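Local atomic coordinates of CELL division control protein 6 (Pyrobaculum aerophilum, PDB entry 1FNN), a protein that binds ADP together with a magnesium ion, is an ATPase of the AAA+ class, and is probably involved in regulating DNA replication. Residues Ser8-Ser13 with Leu242-Leu247; Ser13-Arg18 with Lys57-Arg62; Ser191-Asp196 with Gly238-Ala243; Asp200-Arg205 with Gln221-Ile226. One frame throughout, in Å; residues are numbered along the deposited sequence.

Interaction 1: residues Ser8-Ser13 with Leu242-Leu247. With ADP (adenosine-5'-diphosphate), chain D.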
# COMPACT_ATOMS: atom_id res chain seq x y z
N SER A 8 3.32 14.98 -10.02
CA SER A 8 4.11 13.78 -10.30
C SER A 8 4.44 13.06 -9.00
O SER A 8 4.66 11.85 -8.95
CB SER A 8 5.42 14.12 -11.06
OG SER A 8 6.30 14.78 -10.14
N VAL A 9 4.48 13.78 -7.89
CA VAL A 9 4.72 13.25 -6.55
C VAL A 9 3.62 12.27 -6.11
O VAL A 9 3.89 11.31 -5.37
CB VAL A 9 4.78 14.46 -5.60
CG1 VAL A 9 4.63 14.08 -4.14
CG2 VAL A 9 6.05 15.24 -5.84
N PHE A 10 2.49 12.24 -6.78
CA PHE A 10 1.37 11.35 -6.53
C PHE A 10 1.26 10.23 -7.53
O PHE A 10 0.39 9.35 -7.40
CB PHE A 10 0.05 12.19 -6.52
CG PHE A 10 0.20 13.14 -5.36
CD1 PHE A 10 0.59 14.45 -5.57
CD2 PHE A 10 -0.06 12.70 -4.07
CE1 PHE A 10 0.72 15.32 -4.51
CE2 PHE A 10 0.07 13.57 -3.00
CZ PHE A 10 0.46 14.88 -3.22
N SER A 11 2.18 10.17 -8.53
CA SER A 11 1.97 9.04 -9.45
C SER A 11 2.66 7.80 -8.91
O SER A 11 3.64 7.86 -8.17
CB SER A 11 2.48 9.32 -10.88
OG SER A 11 3.85 9.58 -10.72
N PRO A 12 2.16 6.65 -9.33
CA PRO A 12 2.67 5.35 -8.94
C PRO A 12 4.16 5.17 -9.14
O PRO A 12 4.81 4.50 -8.34
CB PRO A 12 1.98 4.37 -9.91
CG PRO A 12 0.68 5.05 -10.21
CD PRO A 12 1.03 6.52 -10.29
N SER A 13 4.69 5.78 -10.20
CA SER A 13 6.07 5.62 -10.58
C SER A 13 7.01 6.55 -9.85
O SER A 13 8.21 6.26 -9.85
CB SER A 13 6.20 5.80 -12.10
OG SER A 13 6.16 7.18 -12.43
N LEU A 242 -2.97 3.20 -1.47
CA LEU A 242 -4.33 3.71 -1.19
C LEU A 242 -4.26 5.01 -0.44
O LEU A 242 -5.03 5.90 -0.77
CB LEU A 242 -5.04 2.63 -0.33
CG LEU A 242 -6.46 2.96 0.12
CD1 LEU A 242 -7.36 3.14 -1.08
CD2 LEU A 242 -6.95 1.82 1.06
N ALA A 243 -3.42 5.12 0.60
CA ALA A 243 -3.35 6.35 1.37
C ALA A 243 -2.92 7.51 0.49
O ALA A 243 -3.51 8.60 0.54
CB ALA A 243 -2.47 6.22 2.60
N ILE A 244 -1.90 7.28 -0.35
CA ILE A 244 -1.46 8.40 -1.24
C ILE A 244 -2.52 8.74 -2.26
O ILE A 244 -2.78 9.89 -2.63
CB ILE A 244 -0.11 7.99 -1.91
CG1 ILE A 244 0.97 7.84 -0.83
CG2 ILE A 244 0.25 9.05 -2.97
CD1 ILE A 244 2.22 7.03 -1.24
N ASP A 245 -3.23 7.76 -2.79
CA ASP A 245 -4.29 7.97 -3.75
C ASP A 245 -5.40 8.82 -3.09
O ASP A 245 -5.87 9.79 -3.68
CB ASP A 245 -4.79 6.59 -4.17
CG ASP A 245 -5.87 6.46 -5.20
OD1 ASP A 245 -6.23 7.40 -5.91
OD2 ASP A 245 -6.45 5.38 -5.40
N ILE A 246 -5.72 8.54 -1.81
CA ILE A 246 -6.75 9.34 -1.15
C ILE A 246 -6.28 10.76 -0.93
O ILE A 246 -7.09 11.69 -1.10
CB ILE A 246 -7.20 8.67 0.20
CG1 ILE A 246 -8.02 7.42 -0.15
CG2 ILE A 246 -7.96 9.71 1.02
CD1 ILE A 246 -8.16 6.48 1.09
N LEU A 247 -5.04 10.99 -0.49
CA LEU A 247 -4.52 12.33 -0.32
C LEU A 247 -4.62 13.16 -1.62
O LEU A 247 -5.13 14.29 -1.66
CB LEU A 247 -3.07 12.32 0.16
CG LEU A 247 -2.32 13.64 0.29
CD1 LEU A 247 -3.07 14.65 1.18
CD2 LEU A 247 -0.93 13.46 0.91
PB ADP D . 4.10 -2.67 -3.32
O1B ADP D . 4.94 -3.26 -4.44
O2B ADP D . 4.44 -3.16 -2.03
O3B ADP D . 2.76 -3.06 -3.72
PA ADP D . 4.74 0.08 -3.69
O1A ADP D . 6.21 -0.07 -3.71
O2A ADP D . 4.21 0.32 -5.03
O3A ADP D . 4.09 -1.15 -3.03
O5' ADP D . 4.29 1.37 -2.79
C5' ADP D . 2.95 1.80 -2.98
C4' ADP D . 3.00 3.34 -3.03
O4' ADP D . 3.48 3.80 -1.78
C3' ADP D . 3.96 3.92 -4.07
O3' ADP D . 3.44 5.17 -4.49
C2' ADP D . 5.20 4.00 -3.25
O2' ADP D . 6.13 4.96 -3.77
C1' ADP D . 4.65 4.52 -1.92
N9 ADP D . 5.50 4.07 -0.89
C8 ADP D . 5.49 2.81 -0.33
N7 ADP D . 6.17 2.70 0.76
C5 ADP D . 6.68 3.98 0.94
C6 ADP D . 7.52 4.52 1.92
N6 ADP D . 8.00 3.78 2.90
N1 ADP D . 7.87 5.81 1.81
C2 ADP D . 7.41 6.51 0.80
N3 ADP D . 6.61 6.13 -0.20
C4 ADP D . 6.28 4.82 -0.06

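Interaction 2: residues Ser13-Arg18 with Lys57-Arg62. With MG (magnesium ion), chain C; ADP (adenosine-5'-diphosphate), chain D.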
# COMPACT_ATOMS: atom_id res chain seq x y z
N SER A 13 4.69 5.78 -10.20
CA SER A 13 6.07 5.62 -10.58
C SER A 13 7.01 6.55 -9.85
O SER A 13 8.21 6.26 -9.85
CB SER A 13 6.20 5.80 -12.10
OG SER A 13 6.16 7.18 -12.43
N TYR A 14 6.51 7.57 -9.13
CA TYR A 14 7.39 8.43 -8.37
C TYR A 14 8.13 7.66 -7.28
O TYR A 14 7.55 6.92 -6.47
CB TYR A 14 6.56 9.53 -7.71
CG TYR A 14 7.30 10.53 -6.87
CD1 TYR A 14 7.98 11.59 -7.53
CD2 TYR A 14 7.35 10.45 -5.50
CE1 TYR A 14 8.67 12.51 -6.76
CE2 TYR A 14 8.05 11.38 -4.74
CZ TYR A 14 8.71 12.42 -5.42
OH TYR A 14 9.40 13.34 -4.67
N VAL A 15 9.42 7.92 -7.17
CA VAL A 15 10.32 7.30 -6.19
C VAL A 15 10.77 8.43 -5.27
O VAL A 15 11.40 9.36 -5.75
CB VAL A 15 11.57 6.64 -6.82
CG1 VAL A 15 12.49 6.11 -5.72
CG2 VAL A 15 11.19 5.50 -7.75
N PRO A 16 10.30 8.48 -4.03
CA PRO A 16 10.58 9.60 -3.16
C PRO A 16 12.04 9.58 -2.74
O PRO A 16 12.70 8.54 -2.81
CB PRO A 16 9.58 9.44 -2.02
CG PRO A 16 9.27 7.98 -2.01
CD PRO A 16 9.45 7.42 -3.40
N LYS A 17 12.52 10.69 -2.19
CA LYS A 17 13.88 10.78 -1.69
C LYS A 17 14.11 9.83 -0.54
O LYS A 17 15.23 9.38 -0.30
CB LYS A 17 14.18 12.21 -1.21
CG LYS A 17 15.61 12.42 -0.74
CD LYS A 17 15.94 13.91 -0.75
CE LYS A 17 17.26 14.22 -0.05
NZ LYS A 17 17.33 15.65 0.37
N ARG A 18 13.15 9.81 0.40
CA ARG A 18 13.31 8.87 1.51
C ARG A 18 12.11 7.93 1.57
O ARG A 18 11.02 8.13 1.00
CB ARG A 18 13.61 9.64 2.79
CG ARG A 18 12.70 10.84 2.99
CD ARG A 18 13.51 12.12 3.17
NE ARG A 18 12.91 13.22 2.42
CZ ARG A 18 11.88 13.95 2.81
NH1 ARG A 18 11.30 13.71 3.99
NH2 ARG A 18 11.44 14.91 2.03
N LYS A 57 7.19 -2.80 -1.50
CA LYS A 57 8.12 -3.80 -2.03
C LYS A 57 8.81 -3.24 -3.30
O LYS A 57 10.02 -3.18 -3.38
CB LYS A 57 7.42 -5.12 -2.26
CG LYS A 57 6.69 -5.71 -1.02
CD LYS A 57 6.03 -7.04 -1.35
CE LYS A 57 4.94 -6.95 -2.44
NZ LYS A 57 3.80 -6.15 -1.92
N THR A 58 8.03 -2.81 -4.29
CA THR A 58 8.56 -2.32 -5.56
C THR A 58 9.37 -1.07 -5.35
O THR A 58 10.50 -0.96 -5.87
CB THR A 58 7.42 -2.00 -6.56
OG1 THR A 58 6.78 -3.25 -6.83
CG2 THR A 58 7.96 -1.40 -7.88
N VAL A 59 8.84 -0.14 -4.53
CA VAL A 59 9.56 1.11 -4.34
C VAL A 59 10.90 0.86 -3.64
O VAL A 59 11.87 1.56 -3.94
CB VAL A 59 8.78 2.22 -3.61
CG1 VAL A 59 8.71 2.07 -2.10
CG2 VAL A 59 9.41 3.57 -3.97
N THR A 60 10.91 -0.06 -2.68
CA THR A 60 12.15 -0.36 -1.95
C THR A 60 13.25 -0.91 -2.88
O THR A 60 14.42 -0.48 -2.88
CB THR A 60 11.86 -1.32 -0.78
OG1 THR A 60 11.11 -0.54 0.20
CG2 THR A 60 13.16 -1.82 -0.16
N LEU A 61 12.86 -1.82 -3.74
CA LEU A 61 13.74 -2.37 -4.77
C LEU A 61 14.21 -1.31 -5.77
O LEU A 61 15.37 -1.22 -6.17
CB LEU A 61 12.90 -3.36 -5.54
CG LEU A 61 13.02 -4.84 -5.30
CD1 LEU A 61 11.91 -5.48 -6.12
CD2 LEU A 61 14.44 -5.29 -5.63
N ARG A 62 13.31 -0.39 -6.18
CA ARG A 62 13.68 0.67 -7.09
C ARG A 62 14.69 1.60 -6.44
O ARG A 62 15.61 2.12 -7.08
CB ARG A 62 12.46 1.46 -7.64
CG ARG A 62 11.69 0.51 -8.60
CD ARG A 62 10.90 1.35 -9.57
NE ARG A 62 10.23 0.66 -10.62
CZ ARG A 62 10.59 0.05 -11.73
NH1 ARG A 62 11.84 -0.05 -12.18
NH2 ARG A 62 9.64 -0.50 -12.48
MG MG C . 4.79 -3.71 -6.26
PB ADP D . 4.10 -2.67 -3.32
O1B ADP D . 4.94 -3.26 -4.44
O2B ADP D . 4.44 -3.16 -2.03
O3B ADP D . 2.76 -3.06 -3.72
PA ADP D . 4.74 0.08 -3.69
O1A ADP D . 6.21 -0.07 -3.71
O2A ADP D . 4.21 0.32 -5.03
O3A ADP D . 4.09 -1.15 -3.03
O5' ADP D . 4.29 1.37 -2.79
C5' ADP D . 2.95 1.80 -2.98
C4' ADP D . 3.00 3.34 -3.03
O4' ADP D . 3.48 3.80 -1.78
C3' ADP D . 3.96 3.92 -4.07
O3' ADP D . 3.44 5.17 -4.49
C2' ADP D . 5.20 4.00 -3.25
O2' ADP D . 6.13 4.96 -3.77
C1' ADP D . 4.65 4.52 -1.92
N9 ADP D . 5.50 4.07 -0.89
C8 ADP D . 5.49 2.81 -0.33
N7 ADP D . 6.17 2.70 0.76
C5 ADP D . 6.68 3.98 0.94
C6 ADP D . 7.52 4.52 1.92
N6 ADP D . 8.00 3.78 2.90
N1 ADP D . 7.87 5.81 1.81
C2 ADP D . 7.41 6.51 0.80
N3 ADP D . 6.61 6.13 -0.20
C4 ADP D . 6.28 4.82 -0.06
O HOH W 1 5.36 -5.67 -5.96
O HOH W 2 4.40 -4.10 -8.27
O HOH W 3 2.68 -4.28 -5.97
O HOH W 4 4.21 -1.71 -7.02

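Interaction 3: residues Ser191-Asp196 with Gly238-Ala243. With ADP (adenosine-5'-diphosphate), chain D.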
# COMPACT_ATOMS: atom_id res chain seq x y z
N SER A 191 5.78 -5.44 6.36
CA SER A 191 4.50 -5.58 7.08
C SER A 191 3.60 -4.39 6.81
O SER A 191 4.05 -3.39 6.24
CB SER A 191 4.82 -5.68 8.57
OG SER A 191 5.09 -4.34 8.96
N PRO A 192 2.29 -4.59 6.95
CA PRO A 192 1.31 -3.54 6.68
C PRO A 192 1.77 -2.30 7.43
O PRO A 192 2.30 -2.46 8.54
CB PRO A 192 0.01 -4.13 7.22
CG PRO A 192 0.21 -5.62 7.08
CD PRO A 192 1.65 -5.81 7.55
N TYR A 193 1.66 -1.12 6.82
CA TYR A 193 2.08 0.05 7.56
C TYR A 193 1.03 0.38 8.66
O TYR A 193 -0.18 0.28 8.40
CB TYR A 193 2.19 1.29 6.69
CG TYR A 193 3.33 1.24 5.68
CD1 TYR A 193 3.11 1.09 4.32
CD2 TYR A 193 4.64 1.37 6.13
CE1 TYR A 193 4.16 1.05 3.40
CE2 TYR A 193 5.70 1.34 5.25
CZ TYR A 193 5.44 1.18 3.89
OH TYR A 193 6.55 1.15 3.05
N THR A 194 1.53 0.93 9.74
CA THR A 194 0.62 1.34 10.80
C THR A 194 0.13 2.75 10.46
O THR A 194 0.62 3.44 9.53
CB THR A 194 1.37 1.41 12.15
OG1 THR A 194 2.38 2.42 11.98
CG2 THR A 194 2.04 0.12 12.56
N LYS A 195 -0.70 3.26 11.37
CA LYS A 195 -1.25 4.59 11.14
C LYS A 195 -0.20 5.66 11.21
O LYS A 195 -0.30 6.67 10.48
CB LYS A 195 -2.38 4.86 12.16
CG LYS A 195 -3.56 3.96 11.84
CD LYS A 195 -4.64 4.03 12.96
CE LYS A 195 -5.84 3.25 12.40
NZ LYS A 195 -7.09 3.46 13.18
N ASP A 196 0.68 5.58 12.20
CA ASP A 196 1.72 6.58 12.32
C ASP A 196 2.66 6.48 11.09
O ASP A 196 3.09 7.52 10.62
CB ASP A 196 2.51 6.37 13.61
CG ASP A 196 1.45 6.24 14.72
OD1 ASP A 196 1.04 5.08 14.98
OD2 ASP A 196 1.11 7.32 15.25
N GLY A 238 -3.10 -0.97 5.82
CA GLY A 238 -1.67 -0.71 5.81
C GLY A 238 -1.13 -0.42 4.40
O GLY A 238 0.05 -0.68 4.17
N ASP A 239 -1.99 -0.18 3.44
CA ASP A 239 -1.62 0.04 2.04
C ASP A 239 -1.28 1.49 1.75
O ASP A 239 -2.13 2.39 1.77
CB ASP A 239 -2.80 -0.44 1.19
CG ASP A 239 -2.57 -0.36 -0.31
OD1 ASP A 239 -1.77 0.51 -0.75
OD2 ASP A 239 -3.17 -1.16 -1.04
N ALA A 240 0.01 1.79 1.50
CA ALA A 240 0.44 3.16 1.25
C ALA A 240 -0.02 3.69 -0.10
O ALA A 240 -0.21 4.90 -0.28
CB ALA A 240 1.96 3.27 1.34
N ARG A 241 -0.23 2.80 -1.05
CA ARG A 241 -0.74 3.27 -2.35
C ARG A 241 -2.09 3.96 -2.14
O ARG A 241 -2.48 4.98 -2.73
CB ARG A 241 -0.86 2.08 -3.30
CG ARG A 241 -1.18 2.55 -4.72
CD ARG A 241 -1.68 1.46 -5.63
NE ARG A 241 -2.94 0.87 -5.22
CZ ARG A 241 -4.16 1.37 -5.11
NH1 ARG A 241 -4.49 2.63 -5.39
NH2 ARG A 241 -5.11 0.54 -4.70
N LEU A 242 -2.97 3.20 -1.47
CA LEU A 242 -4.33 3.71 -1.19
C LEU A 242 -4.26 5.01 -0.44
O LEU A 242 -5.03 5.90 -0.77
CB LEU A 242 -5.04 2.63 -0.33
CG LEU A 242 -6.46 2.96 0.12
CD1 LEU A 242 -7.36 3.14 -1.08
CD2 LEU A 242 -6.95 1.82 1.06
N ALA A 243 -3.42 5.12 0.60
CA ALA A 243 -3.35 6.35 1.37
C ALA A 243 -2.92 7.51 0.49
O ALA A 243 -3.51 8.60 0.54
CB ALA A 243 -2.47 6.22 2.60
PB ADP D . 4.10 -2.67 -3.32
O1B ADP D . 4.94 -3.26 -4.44
O2B ADP D . 4.44 -3.16 -2.03
O3B ADP D . 2.76 -3.06 -3.72
PA ADP D . 4.74 0.08 -3.69
O1A ADP D . 6.21 -0.07 -3.71
O2A ADP D . 4.21 0.32 -5.03
O3A ADP D . 4.09 -1.15 -3.03
O5' ADP D . 4.29 1.37 -2.79
C5' ADP D . 2.95 1.80 -2.98
C4' ADP D . 3.00 3.34 -3.03
O4' ADP D . 3.48 3.80 -1.78
C3' ADP D . 3.96 3.92 -4.07
O3' ADP D . 3.44 5.17 -4.49
C2' ADP D . 5.20 4.00 -3.25
O2' ADP D . 6.13 4.96 -3.77
C1' ADP D . 4.65 4.52 -1.92
N9 ADP D . 5.50 4.07 -0.89
C8 ADP D . 5.49 2.81 -0.33
N7 ADP D . 6.17 2.70 0.76
C5 ADP D . 6.68 3.98 0.94
C6 ADP D . 7.52 4.52 1.92
N6 ADP D . 8.00 3.78 2.90
N1 ADP D . 7.87 5.81 1.81
C2 ADP D . 7.41 6.51 0.80
N3 ADP D . 6.61 6.13 -0.20
C4 ADP D . 6.28 4.82 -0.06

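Interaction 4: residues Asp200-Arg205 with Gln221-Ile226. With ADP (adenosine-5'-diphosphate), chain D.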
# COMPACT_ATOMS: atom_id res chain seq x y z
N ASP A 200 3.56 9.39 8.30
CA ASP A 200 4.90 9.93 7.92
C ASP A 200 5.09 9.92 6.40
O ASP A 200 5.71 10.80 5.82
CB ASP A 200 6.00 9.15 8.60
CG ASP A 200 6.01 9.23 10.12
OD1 ASP A 200 5.62 10.26 10.69
OD2 ASP A 200 6.43 8.22 10.72
N ILE A 201 4.67 8.86 5.74
CA ILE A 201 4.70 8.78 4.28
C ILE A 201 3.92 9.92 3.66
O ILE A 201 4.38 10.62 2.73
CB ILE A 201 4.16 7.44 3.82
CG1 ILE A 201 5.12 6.35 4.34
CG2 ILE A 201 3.98 7.38 2.29
CD1 ILE A 201 4.61 4.93 4.08
N LEU A 202 2.66 10.09 4.11
CA LEU A 202 1.84 11.17 3.56
C LEU A 202 2.40 12.55 3.84
O LEU A 202 2.29 13.43 2.98
CB LEU A 202 0.40 11.11 4.09
CG LEU A 202 -0.42 9.88 3.75
CD1 LEU A 202 -1.86 10.01 4.30
CD2 LEU A 202 -0.55 9.73 2.24
N LEU A 203 3.03 12.79 4.98
CA LEU A 203 3.55 14.13 5.23
C LEU A 203 4.66 14.44 4.20
O LEU A 203 4.83 15.59 3.74
CB LEU A 203 4.07 14.17 6.67
CG LEU A 203 4.61 15.52 7.11
CD1 LEU A 203 3.57 16.62 6.92
CD2 LEU A 203 5.11 15.49 8.55
N ASP A 204 5.51 13.44 3.94
CA ASP A 204 6.54 13.60 2.89
C ASP A 204 5.91 13.98 1.57
O ASP A 204 6.38 14.91 0.87
CB ASP A 204 7.38 12.31 2.81
CG ASP A 204 8.54 12.26 3.75
OD1 ASP A 204 9.29 11.26 3.78
OD2 ASP A 204 8.77 13.22 4.52
N ARG A 205 4.90 13.22 1.08
CA ARG A 205 4.23 13.54 -0.15
C ARG A 205 3.61 14.93 -0.13
O ARG A 205 3.65 15.68 -1.15
CB ARG A 205 3.13 12.52 -0.55
CG ARG A 205 3.67 11.07 -0.63
CD ARG A 205 4.59 10.95 -1.89
NE ARG A 205 5.26 9.63 -1.79
CZ ARG A 205 5.17 8.73 -2.75
NH1 ARG A 205 4.49 8.95 -3.86
NH2 ARG A 205 5.80 7.57 -2.57
N GLN A 221 -3.68 12.91 9.30
CA GLN A 221 -3.99 11.90 10.32
C GLN A 221 -5.32 11.17 10.05
O GLN A 221 -5.38 9.94 10.19
CB GLN A 221 -4.01 12.48 11.72
CG GLN A 221 -2.69 12.83 12.37
CD GLN A 221 -2.86 13.76 13.56
OE1 GLN A 221 -3.91 14.41 13.73
NE2 GLN A 221 -1.85 13.85 14.42
N MET A 222 -6.28 11.90 9.52
CA MET A 222 -7.59 11.32 9.12
C MET A 222 -7.47 10.25 8.07
O MET A 222 -8.03 9.13 8.11
CB MET A 222 -8.46 12.50 8.70
CG MET A 222 -9.85 12.17 8.15
SD MET A 222 -10.71 13.64 7.56
CE MET A 222 -12.18 12.92 6.83
N ILE A 223 -6.64 10.58 7.02
CA ILE A 223 -6.41 9.61 5.97
C ILE A 223 -5.62 8.41 6.50
O ILE A 223 -5.91 7.28 6.16
CB ILE A 223 -5.57 10.24 4.79
CG1 ILE A 223 -6.35 11.41 4.23
CG2 ILE A 223 -5.27 9.14 3.78
CD1 ILE A 223 -5.68 12.22 3.10
N ALA A 224 -4.63 8.66 7.37
CA ALA A 224 -3.85 7.58 7.96
C ALA A 224 -4.69 6.68 8.90
O ALA A 224 -4.53 5.46 8.92
CB ALA A 224 -2.76 8.23 8.82
N ASP A 225 -5.69 7.27 9.52
CA ASP A 225 -6.64 6.54 10.38
C ASP A 225 -7.55 5.68 9.55
O ASP A 225 -7.92 4.59 10.00
CB ASP A 225 -7.48 7.48 11.28
CG ASP A 225 -6.61 7.93 12.44
OD1 ASP A 225 -5.59 7.23 12.64
OD2 ASP A 225 -6.90 8.93 13.10
N ILE A 226 -7.83 6.06 8.30
CA ILE A 226 -8.64 5.24 7.43
C ILE A 226 -7.84 4.07 6.89
O ILE A 226 -8.44 3.11 6.40
CB ILE A 226 -9.11 6.05 6.20
CG1 ILE A 226 -9.96 7.27 6.56
CG2 ILE A 226 -9.89 5.21 5.21
CD1 ILE A 226 -10.18 8.15 5.32
PB ADP D . 4.10 -2.67 -3.32
O1B ADP D . 4.94 -3.26 -4.44
O2B ADP D . 4.44 -3.16 -2.03
O3B ADP D . 2.76 -3.06 -3.72
PA ADP D . 4.74 0.08 -3.69
O1A ADP D . 6.21 -0.07 -3.71
O2A ADP D . 4.21 0.32 -5.03
O3A ADP D . 4.09 -1.15 -3.03
O5' ADP D . 4.29 1.37 -2.79
C5' ADP D . 2.95 1.80 -2.98
C4' ADP D . 3.00 3.34 -3.03
O4' ADP D . 3.48 3.80 -1.78
C3' ADP D . 3.96 3.92 -4.07
O3' ADP D . 3.44 5.17 -4.49
C2' ADP D . 5.20 4.00 -3.25
O2' ADP D . 6.13 4.96 -3.77
C1' ADP D . 4.65 4.52 -1.92
N9 ADP D . 5.50 4.07 -0.89
C8 ADP D . 5.49 2.81 -0.33
N7 ADP D . 6.17 2.70 0.76
C5 ADP D . 6.68 3.98 0.94
C6 ADP D . 7.52 4.52 1.92
N6 ADP D . 8.00 3.78 2.90
N1 ADP D . 7.87 5.81 1.81
C2 ADP D . 7.41 6.51 0.80
N3 ADP D . 6.61 6.13 -0.20
C4 ADP D . 6.28 4.82 -0.06

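Interaction 1: residues Ser8-Ser13 with Leu242-Leu247
Phe-10 brings the CD2/CE2 rim of its ring to helix 240-256, where Ile-244 and Leu-247, about one turn apart, receive it. Its CD2 comes to 3.8 Å from CG2 of Ile-244, and its CE2 to 4.0 Å from CD2 of Leu-247. The leucine methyl sits near the ring plane, at the edge, whereas the isoleucine methyl approaches at a slant. Both helix residues direct their CB atoms at the N-terminal segment. On the ring itself, Val-9 covers part of one face with CG1, offset toward the rim.

Ile-244 divides its two branches between two partners. CG2, anti to the backbone N (chi1 of CG1 -64°), meets the phenylalanine, while CD1 at the end of the other branch reaches to 3.5 Å from O4' of the ADP ribose. One side chain thus links the N-terminal segment to the nucleotide. The ring of Phe-10 also stacks with Tyr-248, which follows Leu-247 on the same helix.

Further out, the end of the 3-10 segment that runs into residues 8-10 is tied by Ser-11, whose backbone N and OG each bond to the carbonyl O of Ser-8 at 3.0 Å. The OG bond comes 18° out of the carbonyl plane. The carbonyl of Val-9 accepts from NH1 of Arg-205, so this segment also holds an arginine that binds the nucleotide. With all three touching residues buried, this is apolar docking of the N-terminal segment on the helical lid of an AAA+ ATPase, beside the ribose end of the ADP pocket.

Interaction 2: residues Ser13-Arg18 with Lys57-Arg62
Val-15 and Val-59 have the most surface buried here, with Arg-62 next and Pro-16 after it. Val-15 directs its CB at helix 57-68 and rests loosely on it: its CG1 is 4.4 Å from CG2 of Val-59, and its CG2 is 4.2 Å from CB of Arg-62, one turn further on. Pro-16 packs more closely, with CD 3.9 Å from the same CG2 of Val-59. From there its CG continues to the adenine, 3.7 Å from C2 of ADP.

Val-59 has CG2 anti to its backbone N, with CG1 in the position between N and the carbonyl carbon (chi1 79°). This turns CG2 toward the proline and O2' of the ribose, and CG1 toward C8 of the base. Its backbone N bonds to O1A of the alpha phosphate at 2.8 Å (N-H...O 156°).

The preceding residues form the end of the Walker A P-loop. Lys-57 grips O2B with both its backbone N and NZ. Thr-58 donates its N to O1B and binds the magnesium ion through OG1 at 2.1 Å; O1B and four waters complete the six ligands. The chemistry is divided by the part of the ligand served: the helix N-terminus supplies amides, the Lys-57 amine and the Thr-58 metal ligand to the phosphates and magnesium ion, while the side chains of Val-59 and Pro-16 give an apolar border to sugar and base.

Interaction 3: residues Ser191-Asp196 with Gly238-Ala243
The two backbones come within 4.2 Å at the CA atoms of Pro-192 and Gly-238, and the N of Tyr-193 donates to O of Gly-238 at 3.1 Å, nearly straight (164°) and onto a lone pair in the carbonyl plane. A CA-H...O contact runs the opposite way, from CA of Gly-238 to O of Tyr-193. Gly-238, with a positive phi and no side chain, lets its backbone lie directly against Pro-192 and Tyr-193.

Tyr-193 supplies the main side-chain contact. With its CG anti to the carbonyl carbon (chi1 -69°), the ring extends past the carbonyl of Gly-238 to Ala-240, where CE1 lies 3.7 Å from CB, at a slant to the ring. Beyond that, the hydroxyl OH accepts a bond from N6 of the adenine at 3.0 Å and lies 2.8 Å from N7. Ala-240 in turn brings CB to 3.5 Å from O4' of the ribose, so both residues meet the ligand as well as each other.

Asp-239 fixes the start of helix 240-256 as its N-cap: OD1 accepts from N of Leu-242 at 3.0 Å, met from well above the carboxylate plane, and weakly from N of Arg-241. Its other oxygen forms a salt bridge with Arg-52. Thr-194 similarly caps helix 195-209. Tyr-193, just before one helix start, reaches the adenine, and Ala-240, at the start of the other, reaches the ribose; together they form the junction of the ATPase core with the lid in this AAA+ nucleotide site.

Interaction 4: residues Asp200-Arg205 with Gln221-Ile226
This is a small, buried, purely apolar contact between helices 195-209 and 217-227, successive helices of the lid. The nearest CA atoms, those of Leu-202 and Ala-224, are 8.0 Å apart, and only 93 Å² is buried over both sides. Leu-202 carries it with a single methyl: CD1 lies 3.6 Å from CG2 of Ile-223 and 3.7 Å from its CB, and 4.3 Å from the backbone N of Ala-224. The leucine has CG anti to the carbonyl carbon and an extended chi2 (-177°), which carries CD1 across to the branched side of the isoleucine. Ile-244, on helix 240-256, touches Leu-202, and Ile-246 and Leu-247 touch Ile-223, so three helices of the AAA+ lid share one hydrophobic core.

Neighbouring positions on helix 195-209 serve the nucleotide. Ile-201 sets CD1 3.6 Å from C6 of the adenine. Arg-205, bent at chi2 (-71°), brings NH2 to N3 of the base and to O2' of the ribose, each at 2.9 Å; both acceptors lie at the edge of the guanidinium, near its plane. On helix 217-227, Asp-225 forms a salt bridge with Arg-351 of the C-terminal winged-helix domain.

In the fold
All four contacts touch the ADP, and their centres lie between 9 Å (interactions 3 and 4) and 17 Å (interactions 2 and 4) apart. Interaction 2 belongs to the P-loop side of the AAA+ core, at helix 57-68; the others involve the lid helices 195-209, 217-227 and 240-256. Interactions 1 and 3 share helix 240-256, and interactions 3 and 4 share helix 195-209. Along the chain, interaction 4 is nested within interaction 3, while interactions 2 and 4 are nested within interaction 1. The N-terminal loop runs through interactions 1 and 2, and the salt bridge between Arg-18 and Asp-204 joins interaction 2 to interaction 4. Core, lid and N-terminal loop thus meet around one nucleotide.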